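Local coordinates for coelenterazine-binding protein with bound coelenterazine (PDB 2HPS) that binds the luciferin coelenterazine and probably makes it available to luciferase and oxygen only when calcium is bound, at residues A[15-20]-A[76-81]; A[21-26]-A[34-39]; A[66-71]-A[83-88]. All coordinates share one frame; numbering follows the deposited sequence. Where two conformers were deposited one is given.

Contact 1 (A[15-20]-A[76-81]). With CTZ (c2-hydroxy-coelenterazine), chain B.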
# COMPACT_ATOMS: atom_id res chain seq x y z
N LYS A 15 3.41 -3.57 -10.87
CA LYS A 15 2.70 -2.96 -9.77
C LYS A 15 3.41 -3.26 -8.45
O LYS A 15 3.66 -2.35 -7.65
CB LYS A 15 1.26 -3.44 -9.73
CG LYS A 15 0.37 -2.87 -10.85
CD LYS A 15 -1.10 -3.14 -10.61
CE LYS A 15 -1.45 -4.64 -10.60
NZ LYS A 15 -2.95 -4.89 -10.38
N MSE A 16 3.75 -4.52 -8.23
CA MSE A 16 4.34 -4.92 -6.95
C MSE A 16 5.73 -4.31 -6.76
O MSE A 16 6.09 -3.92 -5.65
CB MSE A 16 4.38 -6.44 -6.80
CG MSE A 16 3.03 -7.12 -6.78
SE MSE A 16 1.81 -6.39 -5.38
CE MSE A 16 0.56 -5.34 -6.59
N LYS A 17 6.51 -4.20 -7.83
CA LYS A 17 7.81 -3.55 -7.72
C LYS A 17 7.68 -2.05 -7.34
O LYS A 17 8.51 -1.50 -6.61
CB LYS A 17 8.62 -3.72 -9.03
CG LYS A 17 10.09 -3.30 -8.86
CD LYS A 17 10.94 -3.45 -10.14
CE LYS A 17 12.31 -2.79 -9.92
NZ LYS A 17 13.14 -2.86 -11.16
N THR A 18 6.64 -1.41 -7.84
CA THR A 18 6.38 -0.00 -7.53
C THR A 18 6.09 0.12 -6.02
O THR A 18 6.64 0.99 -5.33
CB THR A 18 5.23 0.50 -8.40
OG1 THR A 18 5.60 0.32 -9.78
CG2 THR A 18 4.95 1.98 -8.14
N ARG A 19 5.29 -0.80 -5.53
CA ARG A 19 4.94 -0.87 -4.10
C ARG A 19 6.20 -1.13 -3.27
O ARG A 19 6.44 -0.48 -2.26
CB ARG A 19 3.94 -2.00 -3.88
CG ARG A 19 3.59 -2.25 -2.43
CD ARG A 19 2.64 -3.45 -2.35
NE ARG A 19 2.60 -4.00 -0.98
CZ ARG A 19 2.21 -5.24 -0.68
NH1 ARG A 19 1.80 -6.09 -1.62
NH2 ARG A 19 2.21 -5.63 0.59
N MSE A 20 7.02 -2.07 -3.71
CA MSE A 20 8.18 -2.45 -2.92
C MSE A 20 9.23 -1.36 -2.90
O MSE A 20 9.95 -1.20 -1.90
CB MSE A 20 8.75 -3.77 -3.41
CG MSE A 20 7.82 -4.96 -3.22
SE MSE A 20 7.46 -5.27 -1.33
CE MSE A 20 5.85 -4.45 -1.00
N ILE A 76 16.61 -8.42 1.05
CA ILE A 76 16.32 -8.94 -0.29
C ILE A 76 16.08 -7.79 -1.25
O ILE A 76 15.78 -6.67 -0.82
CB ILE A 76 15.14 -9.96 -0.31
CG1 ILE A 76 13.82 -9.30 0.10
CG2 ILE A 76 15.43 -11.18 0.60
CD1 ILE A 76 12.59 -10.25 -0.10
N SER A 77 16.26 -8.05 -2.54
CA SER A 77 16.05 -7.04 -3.57
C SER A 77 14.58 -6.62 -3.66
O SER A 77 13.69 -7.39 -3.32
CB SER A 77 16.50 -7.53 -4.95
OG SER A 77 15.66 -8.55 -5.45
N VAL A 78 14.34 -5.41 -4.15
CA VAL A 78 12.96 -5.00 -4.40
C VAL A 78 12.24 -5.91 -5.41
O VAL A 78 11.05 -6.17 -5.25
CB VAL A 78 12.83 -3.51 -4.78
CG1 VAL A 78 13.36 -2.63 -3.64
CG2 VAL A 78 13.55 -3.20 -6.11
N GLU A 79 12.94 -6.42 -6.43
CA GLU A 79 12.25 -7.31 -7.38
C GLU A 79 11.97 -8.70 -6.79
O GLU A 79 10.94 -9.30 -7.11
CB GLU A 79 12.89 -7.35 -8.79
CG GLU A 79 12.22 -8.31 -9.84
CD GLU A 79 10.74 -8.00 -10.25
OE1 GLU A 79 10.14 -8.84 -10.98
OE2 GLU A 79 10.17 -6.94 -9.89
N GLU A 80 12.86 -9.20 -5.92
CA GLU A 80 12.59 -10.47 -5.23
C GLU A 80 11.35 -10.35 -4.33
O GLU A 80 10.49 -11.24 -4.32
CB GLU A 80 13.79 -10.96 -4.42
CG GLU A 80 13.61 -12.34 -3.80
CD GLU A 80 14.89 -12.88 -3.15
OE1 GLU A 80 15.99 -12.60 -3.67
OE2 GLU A 80 14.79 -13.59 -2.13
N ALA A 81 11.26 -9.24 -3.59
CA ALA A 81 10.07 -8.98 -2.77
C ALA A 81 8.82 -8.83 -3.63
O ALA A 81 7.74 -9.30 -3.24
CB ALA A 81 10.29 -7.74 -1.91
N1 CTZ B . 1.75 3.44 0.72
C2 CTZ B . 2.97 3.52 1.30
C3 CTZ B . 3.69 4.44 0.42
N4 CTZ B . 2.92 4.87 -0.57
C5 CTZ B . 3.16 5.70 -1.60
C6 CTZ B . 2.13 5.94 -2.53
N7 CTZ B . 0.92 5.35 -2.39
C8 CTZ B . 0.65 4.52 -1.37
C9 CTZ B . 1.73 4.24 -0.40
C10 CTZ B . 3.43 2.79 2.54
C11 CTZ B . 3.38 1.32 2.22
C12 CTZ B . 2.45 0.51 2.87
C13 CTZ B . 2.37 -0.85 2.59
C14 CTZ B . 3.25 -1.39 1.64
C15 CTZ B . 4.18 -0.58 0.98
C16 CTZ B . 4.25 0.78 1.27
O17 CTZ B . 3.17 -2.72 1.36
O18 CTZ B . 4.92 4.82 0.56
C19 CTZ B . 2.37 6.88 -3.64
C20 CTZ B . 3.62 6.98 -4.26
C21 CTZ B . 3.81 7.88 -5.30
C22 CTZ B . 2.76 8.71 -5.72
C23 CTZ B . 1.52 8.64 -5.10
C24 CTZ B . 1.33 7.72 -4.06
O25 CTZ B . 2.98 9.59 -6.73
C26 CTZ B . -0.69 3.82 -1.20
C27 CTZ B . -1.63 4.74 -0.47
C28 CTZ B . -2.09 4.44 0.81
C29 CTZ B . -2.97 5.32 1.45
C30 CTZ B . -3.36 6.50 0.81
C31 CTZ B . -2.91 6.79 -0.48
C32 CTZ B . -2.04 5.90 -1.12
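Met20 packs on Val78 and Ala81 where helix 6-21 of the first EF-hand meets the start of helix 78-91 in the second. The two EF-hands are also tied by the antiparallel pair of strands 30-32 and 75-77, which runs into this junction.

The apolar contacts lie at the inner side. CB of Met20 sits 4.3 Å from CB of Val78. Met20 is a selenomethionine. Its CG lies beside the backbone N (chi1 -65°), and two further bends bring SE of Met20 beside Ala81, 3.8 Å from CB of Ala81. Ile31 of strand 30-32 touches all three of these side chains.

The outer side is more polar. Lys17 is fully extended, and Glu79 crosses it at about a right angle. OE2 of Glu79 rests against the aliphatic part, 3.6 Å from CD of Lys17. The charged ends do not pair: NZ of Lys17 is 5.2 Å from OE2 of Glu79. CE of Lys17 touches CG2 of Val78, and NZ makes a weak bond to Asp186 O.

The ligand bonds come from Arg19, on another side of the same helix. Its chain runs straight from CG to NE, with CG anti to the backbone N (chi1 175°). This carries the guanidinium edge to O17, one of the two phenol oxygens of c2-hydroxy-coelenterazine. NE gives a short, nearly straight bond, and NH2 adds a weak, more bent one. NH2 is also bonded to Tyr36 OH. A leucine in place of Arg19 would probably leave O17 with the Tyr36 hydroxyl but without the guanidinium donors, so the phenol would be held less firmly.

Ser77 is the N-cap of helix 78-91: its OG accepts from N of Glu80 at 2.9 Å.

Contact 2 (A[21-26]-A[34-39]). With CTZ (c2-hydroxy-coelenterazine), chain B.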
# COMPACT_ATOMS: atom_id res chain seq x y z
N GLN A 21 9.29 -0.57 -3.98
CA GLN A 21 10.25 0.51 -4.04
C GLN A 21 9.95 1.56 -2.98
O GLN A 21 10.86 2.27 -2.55
CB GLN A 21 10.35 1.15 -5.43
CG GLN A 21 11.18 0.31 -6.36
CD GLN A 21 11.93 1.09 -7.44
OE1 GLN A 21 11.71 2.28 -7.66
NE2 GLN A 21 12.83 0.40 -8.10
N ARG A 22 8.68 1.64 -2.55
CA ARG A 22 8.29 2.54 -1.47
C ARG A 22 8.87 2.10 -0.13
O ARG A 22 9.02 2.93 0.78
CB ARG A 22 6.76 2.67 -1.38
CG ARG A 22 6.13 3.32 -2.62
CD ARG A 22 6.70 4.71 -2.89
NE ARG A 22 6.71 5.53 -1.67
CZ ARG A 22 7.33 6.70 -1.56
NH1 ARG A 22 7.30 7.36 -0.41
NH2 ARG A 22 7.98 7.23 -2.60
N VAL A 23 9.22 0.83 -0.01
CA VAL A 23 9.82 0.31 1.20
C VAL A 23 11.33 0.63 1.20
O VAL A 23 11.96 0.77 2.25
CB VAL A 23 9.53 -1.21 1.37
CG1 VAL A 23 10.06 -1.75 2.71
CG2 VAL A 23 8.02 -1.49 1.26
N ASP A 24 11.89 0.81 0.00
CA ASP A 24 13.32 1.05 -0.20
C ASP A 24 13.68 2.52 0.06
O ASP A 24 13.91 3.31 -0.87
CB ASP A 24 13.74 0.62 -1.62
CG ASP A 24 15.22 0.82 -1.89
OD1 ASP A 24 15.99 0.96 -0.92
OD2 ASP A 24 15.61 0.86 -3.06
N VAL A 25 13.76 2.88 1.34
CA VAL A 25 13.84 4.28 1.72
C VAL A 25 15.21 4.92 1.39
O VAL A 25 15.30 6.16 1.26
CB VAL A 25 13.41 4.43 3.22
CG1 VAL A 25 14.49 3.86 4.15
CG2 VAL A 25 13.05 5.85 3.56
N THR A 26 16.27 4.12 1.23
CA THR A 26 17.57 4.69 0.83
C THR A 26 17.86 4.56 -0.66
O THR A 26 18.89 5.03 -1.14
CB THR A 26 18.76 4.12 1.63
OG1 THR A 26 18.88 2.72 1.41
CG2 THR A 26 18.60 4.42 3.14
N GLU A 34 12.84 -4.42 8.97
CA GLU A 34 12.75 -3.15 9.70
C GLU A 34 12.38 -1.96 8.82
O GLU A 34 11.76 -1.04 9.30
CB GLU A 34 14.00 -2.84 10.55
CG GLU A 34 15.29 -2.77 9.79
CD GLU A 34 16.05 -4.09 9.84
OE1 GLU A 34 17.26 -4.04 10.19
OE2 GLU A 34 15.45 -5.17 9.56
N ASP A 35 12.76 -2.00 7.54
CA ASP A 35 12.30 -0.99 6.57
C ASP A 35 10.76 -0.98 6.49
O ASP A 35 10.12 0.08 6.40
CB ASP A 35 12.87 -1.27 5.17
CG ASP A 35 14.40 -1.13 5.10
OD1 ASP A 35 15.00 -0.36 5.88
OD2 ASP A 35 15.00 -1.79 4.22
N TYR A 36 10.17 -2.17 6.52
CA TYR A 36 8.72 -2.30 6.50
C TYR A 36 8.09 -1.78 7.81
O TYR A 36 7.10 -1.03 7.79
CB TYR A 36 8.33 -3.75 6.19
CG TYR A 36 7.03 -3.89 5.42
CD1 TYR A 36 6.80 -3.14 4.25
CD2 TYR A 36 6.04 -4.78 5.85
CE1 TYR A 36 5.59 -3.26 3.55
CE2 TYR A 36 4.84 -4.91 5.15
CZ TYR A 36 4.62 -4.15 4.01
OH TYR A 36 3.42 -4.31 3.34
N GLU A 37 8.70 -2.12 8.94
CA GLU A 37 8.27 -1.62 10.25
C GLU A 37 8.33 -0.10 10.33
O GLU A 37 7.53 0.52 11.00
CB GLU A 37 9.14 -2.20 11.36
CG GLU A 37 9.06 -3.71 11.52
CD GLU A 37 9.90 -4.21 12.70
OE1 GLU A 37 9.41 -4.08 13.84
OE2 GLU A 37 11.02 -4.72 12.48
N LEU A 38 9.29 0.51 9.62
CA LEU A 38 9.38 1.96 9.61
C LEU A 38 8.10 2.61 9.09
O LEU A 38 7.66 3.63 9.61
CB LEU A 38 10.58 2.42 8.76
CG LEU A 38 10.77 3.93 8.57
CD1 LEU A 38 10.97 4.66 9.89
CD2 LEU A 38 11.97 4.19 7.62
N ILE A 39 7.51 2.01 8.06
CA ILE A 39 6.22 2.48 7.53
C ILE A 39 5.14 2.43 8.62
O ILE A 39 4.43 3.41 8.84
CB ILE A 39 5.82 1.67 6.29
CG1 ILE A 39 6.81 1.96 5.17
CG2 ILE A 39 4.36 2.01 5.86
CD1 ILE A 39 6.72 1.05 3.99
N1 CTZ B . 1.75 3.44 0.72
C2 CTZ B . 2.97 3.52 1.30
C3 CTZ B . 3.69 4.44 0.42
N4 CTZ B . 2.92 4.87 -0.57
C5 CTZ B . 3.16 5.70 -1.60
C6 CTZ B . 2.13 5.94 -2.53
N7 CTZ B . 0.92 5.35 -2.39
C8 CTZ B . 0.65 4.52 -1.37
C9 CTZ B . 1.73 4.24 -0.40
C10 CTZ B . 3.43 2.79 2.54
C11 CTZ B . 3.38 1.32 2.22
C12 CTZ B . 2.45 0.51 2.87
C13 CTZ B . 2.37 -0.85 2.59
C14 CTZ B . 3.25 -1.39 1.64
C15 CTZ B . 4.18 -0.58 0.98
C16 CTZ B . 4.25 0.78 1.27
O17 CTZ B . 3.17 -2.72 1.36
O18 CTZ B . 4.92 4.82 0.56
C19 CTZ B . 2.37 6.88 -3.64
C20 CTZ B . 3.62 6.98 -4.26
C21 CTZ B . 3.81 7.88 -5.30
C22 CTZ B . 2.76 8.71 -5.72
C23 CTZ B . 1.52 8.64 -5.10
C24 CTZ B . 1.33 7.72 -4.06
O25 CTZ B . 2.98 9.59 -6.73
C26 CTZ B . -0.69 3.82 -1.20
C27 CTZ B . -1.63 4.74 -0.47
C28 CTZ B . -2.09 4.44 0.81
C29 CTZ B . -2.97 5.32 1.45
C30 CTZ B . -3.36 6.50 0.81
C31 CTZ B . -2.91 6.79 -0.48
C32 CTZ B . -2.04 5.90 -1.12
O HOH W 1 10.74 2.01 4.61
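Val23 points its two methyl groups at helix 33-47, where they reach Asp35, Tyr36 and Ile39. CG1 of Val23 is anti to the backbone N (chi1 -175°) and lies 3.8 Å from CB of Asp35. CG2 of Val23 meets the edge of the Tyr36 ring near its plane, 3.6 Å from CD1 of Tyr36. CG2 also touches CD1 of Ile39. These contacts join the loop and second helix of the first EF-hand.

The Tyr36 ring is directed into the coelenterazine pocket. Its OH lies 2.6 Å from O17, one of the two phenol oxygens of c2-hydroxy-coelenterazine. O17 lies at the ring edge, in its plane. Tyr36 OH is also bonded to Gln103 NE2. Ile39 approaches the same arm of the ligand with both branches: CG2 is 3.5 Å from ligand C10, and CD1 reaches carbons of the phenol ring that bears O17.

Arg22 curls back through bends at chi2 and chi3, which sets NE facing ligand O18. The bond is 2.9 Å long from NE of Arg22 to O18, close to straight and in the guanidinium plane. Ligand C20 lies over one face of the group. NH2 forms a salt bridge with Asp134.

One water donates to Val23 O and to Asp35 O, bridging the two backbones. The segments thus meet through apolar contacts and one water, while the Arg22 guanidinium and the Tyr36 hydroxyl bind two of the ligand's oxygens, O18 and O17.

Contact 3 (A[66-71]-A[83-88])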
# COMPACT_ATOMS: atom_id res chain seq x y z
N ASP A 66 6.17 -11.27 6.48
CA ASP A 66 6.41 -12.72 6.35
C ASP A 66 6.07 -13.22 4.96
O ASP A 66 6.82 -13.98 4.34
CB ASP A 66 5.64 -13.51 7.41
CG ASP A 66 6.16 -13.28 8.83
OD1 ASP A 66 7.29 -12.78 9.02
OD2 ASP A 66 5.40 -13.59 9.78
N GLN A 67 4.93 -12.78 4.44
CA GLN A 67 4.52 -13.15 3.09
C GLN A 67 5.47 -12.60 2.02
O GLN A 67 5.69 -13.24 0.98
CB GLN A 67 3.10 -12.65 2.83
CG GLN A 67 2.08 -13.13 3.89
CD GLN A 67 0.66 -12.63 3.62
OE1 GLN A 67 -0.33 -13.23 4.06
NE2 GLN A 67 0.55 -11.52 2.91
N LEU A 68 6.02 -11.42 2.27
CA LEU A 68 6.90 -10.75 1.32
C LEU A 68 8.31 -11.35 1.33
O LEU A 68 9.14 -11.01 0.49
CB LEU A 68 6.95 -9.25 1.58
CG LEU A 68 5.59 -8.55 1.42
CD1 LEU A 68 5.68 -7.07 1.84
CD2 LEU A 68 5.07 -8.71 -0.02
N GLY A 69 8.56 -12.27 2.26
CA GLY A 69 9.90 -12.84 2.41
C GLY A 69 10.84 -11.95 3.19
O GLY A 69 12.07 -12.12 3.14
N LEU A 70 10.28 -10.98 3.92
CA LEU A 70 11.09 -10.06 4.72
C LEU A 70 11.29 -10.65 6.12
O LEU A 70 10.82 -10.10 7.12
CB LEU A 70 10.45 -8.67 4.80
CG LEU A 70 10.25 -7.97 3.46
CD1 LEU A 70 9.67 -6.58 3.73
CD2 LEU A 70 11.59 -7.87 2.71
N ALA A 71 11.97 -11.80 6.14
CA ALA A 71 12.27 -12.53 7.36
C ALA A 71 13.26 -11.76 8.22
O ALA A 71 14.02 -10.94 7.71
CB ALA A 71 12.82 -13.92 7.01
N VAL A 83 8.25 -10.31 -6.56
CA VAL A 83 7.87 -11.65 -6.95
C VAL A 83 7.11 -12.36 -5.81
O VAL A 83 6.10 -13.02 -6.05
CB VAL A 83 9.11 -12.48 -7.41
CG1 VAL A 83 8.77 -13.93 -7.46
CG2 VAL A 83 9.61 -11.98 -8.81
N ASN A 84 7.61 -12.22 -4.59
CA ASN A 84 6.95 -12.82 -3.42
C ASN A 84 5.52 -12.28 -3.24
O ASN A 84 4.60 -13.05 -2.96
CB ASN A 84 7.77 -12.59 -2.16
CG ASN A 84 9.08 -13.38 -2.17
OD1 ASN A 84 9.22 -14.37 -2.89
ND2 ASN A 84 10.03 -12.93 -1.37
N ALA A 85 5.36 -10.97 -3.44
CA ALA A 85 4.03 -10.33 -3.40
C ALA A 85 3.09 -10.89 -4.47
O ALA A 85 1.95 -11.27 -4.18
CB ALA A 85 4.19 -8.78 -3.57
N THR A 86 3.54 -10.93 -5.72
CA THR A 86 2.72 -11.42 -6.82
C THR A 86 2.36 -12.88 -6.61
O THR A 86 1.18 -13.26 -6.75
CB THR A 86 3.47 -11.20 -8.16
OG1 THR A 86 3.57 -9.77 -8.38
CG2 THR A 86 2.74 -11.87 -9.35
N ASP A 87 3.35 -13.69 -6.24
CA ASP A 87 3.13 -15.13 -6.02
C ASP A 87 2.10 -15.35 -4.91
O ASP A 87 1.18 -16.15 -5.08
CB ASP A 87 4.45 -15.85 -5.67
CG ASP A 87 5.34 -16.09 -6.88
OD1 ASP A 87 4.88 -15.90 -8.03
OD2 ASP A 87 6.53 -16.44 -6.68
N SER A 88 2.26 -14.62 -3.80
CA SER A 88 1.33 -14.73 -2.65
C SER A 88 -0.09 -14.24 -2.97
O SER A 88 -1.07 -14.97 -2.73
CB SER A 88 1.89 -14.06 -1.40
OG SER A 88 2.18 -12.70 -1.59
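Asn84 lays its side chain against the carbonyl of Leu68, at the point where helix 51-68 ends in a Schellman motif. The contact brings the end of this helix against helix 78-91, across the link that contains strand 75-77. CB of Asn84 is 3.4 Å from Leu68 O.

The amide makes the one hydrogen bond between the segments. ND2 of Asn84 donates to Leu68 O at 2.8 Å, with an N-H...O angle of 160°. The oxygen lies near the plane of the Asn84 amide. Relative to the carbonyl plane, however, the donor stands well above, 53° out of it. CG of Asn84 lies beside its own backbone N (chi1 -68°), which turns the amide toward the helix end.

Gly69 closes the motif with positive phi. A side chain there would strike ND2 of Asn84 and also press on the preceding carbonyl. Its backbone N bonds back to Asp66 O.

On the inner side Leu68 reaches across with one branch to Ala85. Met16 of helix 6-21 also packs on Ala85, and Leu68 also packs on Tyr36 of helix 33-47, so the contact leads into the core of the EF-hand pair. At this inner contact CD2 of Leu68 lies 3.7 Å from CB of Ala85.

Contact 1 is the most buried of the three; contacts 2 and 3 are partly buried. Contacts 1 and 2 both touch the ligand, and Arg19 and Tyr36 meet at O17. Their protein-to-protein contacts are mainly apolar, and contact 2 adds a bridging water. Contact 3 bonds protein directly to protein, through an amide and a helix-end carbonyl. Contacts 1 and 3 share helix 78-91, and Ile76 packs on Leu68 and Leu70. Tyr36 also touches both leucines, joining contact 2 to contact 3. Along the chain, contact 2 is nested within contact 1, whereas contacts 1 and 3 interleave.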